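PDB 4ESN: NusG domain II-containing protein from Ruminococcus gnavus, which is of unknown function but binds a zinc ion in a small beta-rich domain of the NusG domain II family. Local coordinates for residues Glu58-Cys62 and Pro63-Cys67. Residues are numbered along the deposited sequence; the frame is centred on the assembly and turned at random.
Sequences EWADC and PDQLC. With ZN (zinc ion), chain C.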
ATOM      1  N   GLU A  58      -7.812 -12.142  -2.407  1.00 38.72           N
ATOM      2  CA  GLU A  58      -8.137 -13.471  -2.926  1.00 40.24           C
ATOM      3  C   GLU A  58      -8.276 -13.495  -4.470  1.00 45.28           C
ATOM      4  O   GLU A  58      -7.967 -14.508  -5.109  1.00 47.72           O
ATOM      5  CB  GLU A  58      -9.452 -13.930  -2.281  1.00 41.21           C
ATOM      6  CG  GLU A  58      -9.890 -15.319  -2.705  1.00 54.86           C
ATOM      7  CD  GLU A  58     -11.235 -15.708  -2.135  1.00 67.12           C
ATOM      8  OE1 GLU A  58     -11.297 -16.003  -0.924  1.00 59.85           O
ATOM      9  OE2 GLU A  58     -12.239 -15.627  -2.879  1.00 65.53           O
ATOM     10  N   TRP A  59      -8.838 -12.427  -5.047  1.00 39.14           N
ATOM     11  CA  TRP A  59      -9.128 -12.343  -6.477  1.00 38.51           C
ATOM     12  C   TRP A  59      -9.109 -10.900  -6.905  1.00 43.71           C
ATOM     13  O   TRP A  59      -9.427 -10.016  -6.111  1.00 43.11           O
ATOM     14  CB  TRP A  59     -10.519 -12.975  -6.774  1.00 37.39           C
ATOM     15  CG  TRP A  59     -10.983 -12.841  -8.201  1.00 39.90           C
ATOM     16  CD1 TRP A  59     -10.662 -13.660  -9.247  1.00 44.40           C
ATOM     17  CD2 TRP A  59     -11.734 -11.754  -8.757  1.00 40.28           C
ATOM     18  NE1 TRP A  59     -11.218 -13.184 -10.405  1.00 45.83           N
ATOM     19  CE2 TRP A  59     -11.838 -11.986 -10.145  1.00 46.58           C
ATOM     20  CE3 TRP A  59     -12.297 -10.574  -8.221  1.00 41.09           C
ATOM     21  CZ2 TRP A  59     -12.554 -11.126 -11.001  1.00 47.13           C
ATOM     22  CZ3 TRP A  59     -12.995  -9.719  -9.068  1.00 43.55           C
ATOM     23  CH2 TRP A  59     -13.128 -10.004 -10.436  1.00 46.48           C
ATOM     24  N   ALA A  60      -8.757 -10.666  -8.173  1.00 43.67           N
ATOM     25  CA  ALA A  60      -8.773  -9.364  -8.821  1.00 42.69           C
ATOM     26  C   ALA A  60      -8.867  -9.553 -10.317  1.00 49.89           C
ATOM     27  O   ALA A  60      -8.346 -10.551 -10.840  1.00 51.33           O
ATOM     28  CB  ALA A  60      -7.540  -8.562  -8.453  1.00 41.88           C
ATOM     29  N   ASP A  61      -9.508  -8.588 -11.014  1.00 47.97           N
ATOM     30  CA  ASP A  61      -9.640  -8.601 -12.479  1.00 50.71           C
ATOM     31  C   ASP A  61      -8.500  -7.803 -13.165  1.00 57.61           C
ATOM     32  O   ASP A  61      -8.540  -7.605 -14.379  1.00 61.54           O
ATOM     33  CB  ASP A  61     -11.022  -8.055 -12.906  1.00 53.06           C
ATOM     34  CG  ASP A  61     -11.228  -6.546 -12.810  1.00 64.57           C
ATOM     35  OD1 ASP A  61     -10.387  -5.856 -12.173  1.00 64.00           O
ATOM     36  OD2 ASP A  61     -12.240  -6.052 -13.347  1.00 74.94           O
ATOM     37  N   CYS A  62      -7.512  -7.329 -12.395  1.00 53.04           N
ATOM     38  CA  CYS A  62      -6.369  -6.555 -12.909  1.00 53.52           C
ATOM     39  C   CYS A  62      -5.467  -7.441 -13.796  1.00 60.44           C
ATOM     40  O   CYS A  62      -5.362  -8.649 -13.532  1.00 60.10           O
ATOM     41  CB  CYS A  62      -5.574  -5.951 -11.757  1.00 51.17           C
ATOM     42  SG  CYS A  62      -4.820  -7.186 -10.670  1.00 53.37           S
ATOM     43  N   PRO A  63      -4.781  -6.869 -14.820  1.00 60.21           N
ATOM     44  CA  PRO A  63      -3.937  -7.708 -15.698  1.00 62.16           C
ATOM     45  C   PRO A  63      -2.665  -8.265 -15.042  1.00 66.78           C
ATOM     46  O   PRO A  63      -2.293  -9.407 -15.336  1.00 69.34           O
ATOM     47  CB  PRO A  63      -3.554  -6.757 -16.841  1.00 66.12           C
ATOM     48  CG  PRO A  63      -4.504  -5.609 -16.751  1.00 70.13           C
ATOM     49  CD  PRO A  63      -4.805  -5.467 -15.291  1.00 62.85           C
ATOM     50  N   ASP A  64      -1.981  -7.470 -14.195  1.00 60.63           N
ATOM     51  CA  ASP A  64      -0.710  -7.890 -13.589  1.00 60.21           C
ATOM     52  C   ASP A  64      -0.885  -8.929 -12.448  1.00 61.62           C
ATOM     53  O   ASP A  64       0.047  -9.696 -12.201  1.00 61.76           O
ATOM     54  CB  ASP A  64       0.110  -6.672 -13.094  1.00 61.55           C
ATOM     55  CG  ASP A  64      -0.545  -5.798 -12.034  1.00 66.74           C
ATOM     56  OD1 ASP A  64      -1.072  -6.350 -11.045  1.00 63.37           O
ATOM     57  OD2 ASP A  64      -0.449  -4.559 -12.148  1.00 72.05           O
ATOM     58  N   GLN A  65      -2.045  -8.925 -11.737  1.00 54.74           N
ATOM     59  CA  GLN A  65      -2.366  -9.854 -10.637  1.00 51.66           C
ATOM     60  C   GLN A  65      -1.392  -9.704  -9.454  1.00 55.12           C
ATOM     61  O   GLN A  65      -1.285 -10.620  -8.632  1.00 56.89           O
ATOM     62  CB  GLN A  65      -2.363 -11.321 -11.145  1.00 53.12           C
ATOM     63  CG  GLN A  65      -3.484 -11.646 -12.133  1.00 55.83           C
ATOM     64  CD  GLN A  65      -4.817 -11.718 -11.433  1.00 63.62           C
ATOM     65  OE1 GLN A  65      -5.071 -12.618 -10.629  1.00 57.38           O
ATOM     66  NE2 GLN A  65      -5.676 -10.738 -11.685  1.00 50.61           N
ATOM     67  N   LEU A  66      -0.692  -8.567  -9.362  1.00 49.21           N
ATOM     68  CA  LEU A  66       0.313  -8.320  -8.327  1.00 48.43           C
ATOM     69  C   LEU A  66      -0.288  -8.307  -6.918  1.00 49.63           C
ATOM     70  O   LEU A  66       0.328  -8.865  -6.010  1.00 48.84           O
ATOM     71  CB  LEU A  66       1.100  -7.012  -8.592  1.00 49.39           C
ATOM     72  CG  LEU A  66       2.161  -7.072  -9.713  1.00 57.30           C
ATOM     73  CD1 LEU A  66       2.759  -5.685  -9.981  1.00 57.65           C
ATOM     74  CD2 LEU A  66       3.309  -8.055  -9.362  1.00 60.90           C
ATOM     75  N   CYS A  67      -1.493  -7.700  -6.742  1.00 45.49           N
ATOM     76  CA  CYS A  67      -2.183  -7.609  -5.440  1.00 43.03           C
ATOM     77  C   CYS A  67      -2.493  -9.004  -4.896  1.00 47.42           C
ATOM     78  O   CYS A  67      -2.315  -9.247  -3.705  1.00 47.74           O
ATOM     79  CB  CYS A  67      -3.456  -6.777  -5.567  1.00 42.14           C
ATOM     80  SG  CYS A  67      -4.609  -7.368  -6.841  1.00 45.50           S
TER
HETATM   81 ZN    ZN C 201      -4.485  -5.979  -8.699  1.00 49.75          ZN
HETATM   82  O   HOH W   1      -7.306 -13.360  -9.239  1.00 44.48           O
HETATM   83  O   HOH W   2      -2.319  -5.423  -8.838  1.00 49.53           O
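The zinc site of this NusG domain II-like fold is built round a tight turn across which C62 and C67, five residues apart, direct their thiolates onto one metal. C62 SG and C67 SG each bind the zinc at 2.3 Å; C82 SG, from strand 79-82, and a water complete four ligands. In both cysteines SG sits between the backbone N and the carbonyl carbon (chi1 63° in C62, 55° in C67), which lets the two sulfurs converge on the ion from the two ends of the turn. The methyl of A60 lies against the second thiolate, CB 3.6 Å from C67 SG.

Q65 ties the turn back to the chain that enters it. Its side chain, bent at chi2 (-72°), folds back so that the amide nitrogen reaches two carbonyls of the preceding residues: NE2 donates to A60 O at 2.8 Å, from above that carbonyl's plane, and to C62 O, also at 2.8 Å, within the carbonyl plane. Both bonds are nearly straight and both acceptors lie nearly in the amide plane; OE1 takes a hydrogen bond from a water that also accepts from A60 N, which probably fixes the rotation of the amide. With an alanine at this position the carbonyls of A60 and C62 would lose their shared donor, and the turn would probably be free to open between them. D64 forms an Asx turn, OD1 accepting from L66 N at 2.8 Å, and the same oxygen accepts from the zinc-bound water, a second-shell link to the metal.

The loop leads from the end of strand 54-60, within this chain an edge strand of the three-stranded antiparallel sheet, into the short helix 66-69; A60 and C67 both pack on N46 of the adjacent strand 46-51, while C62 and D64 rest on P84.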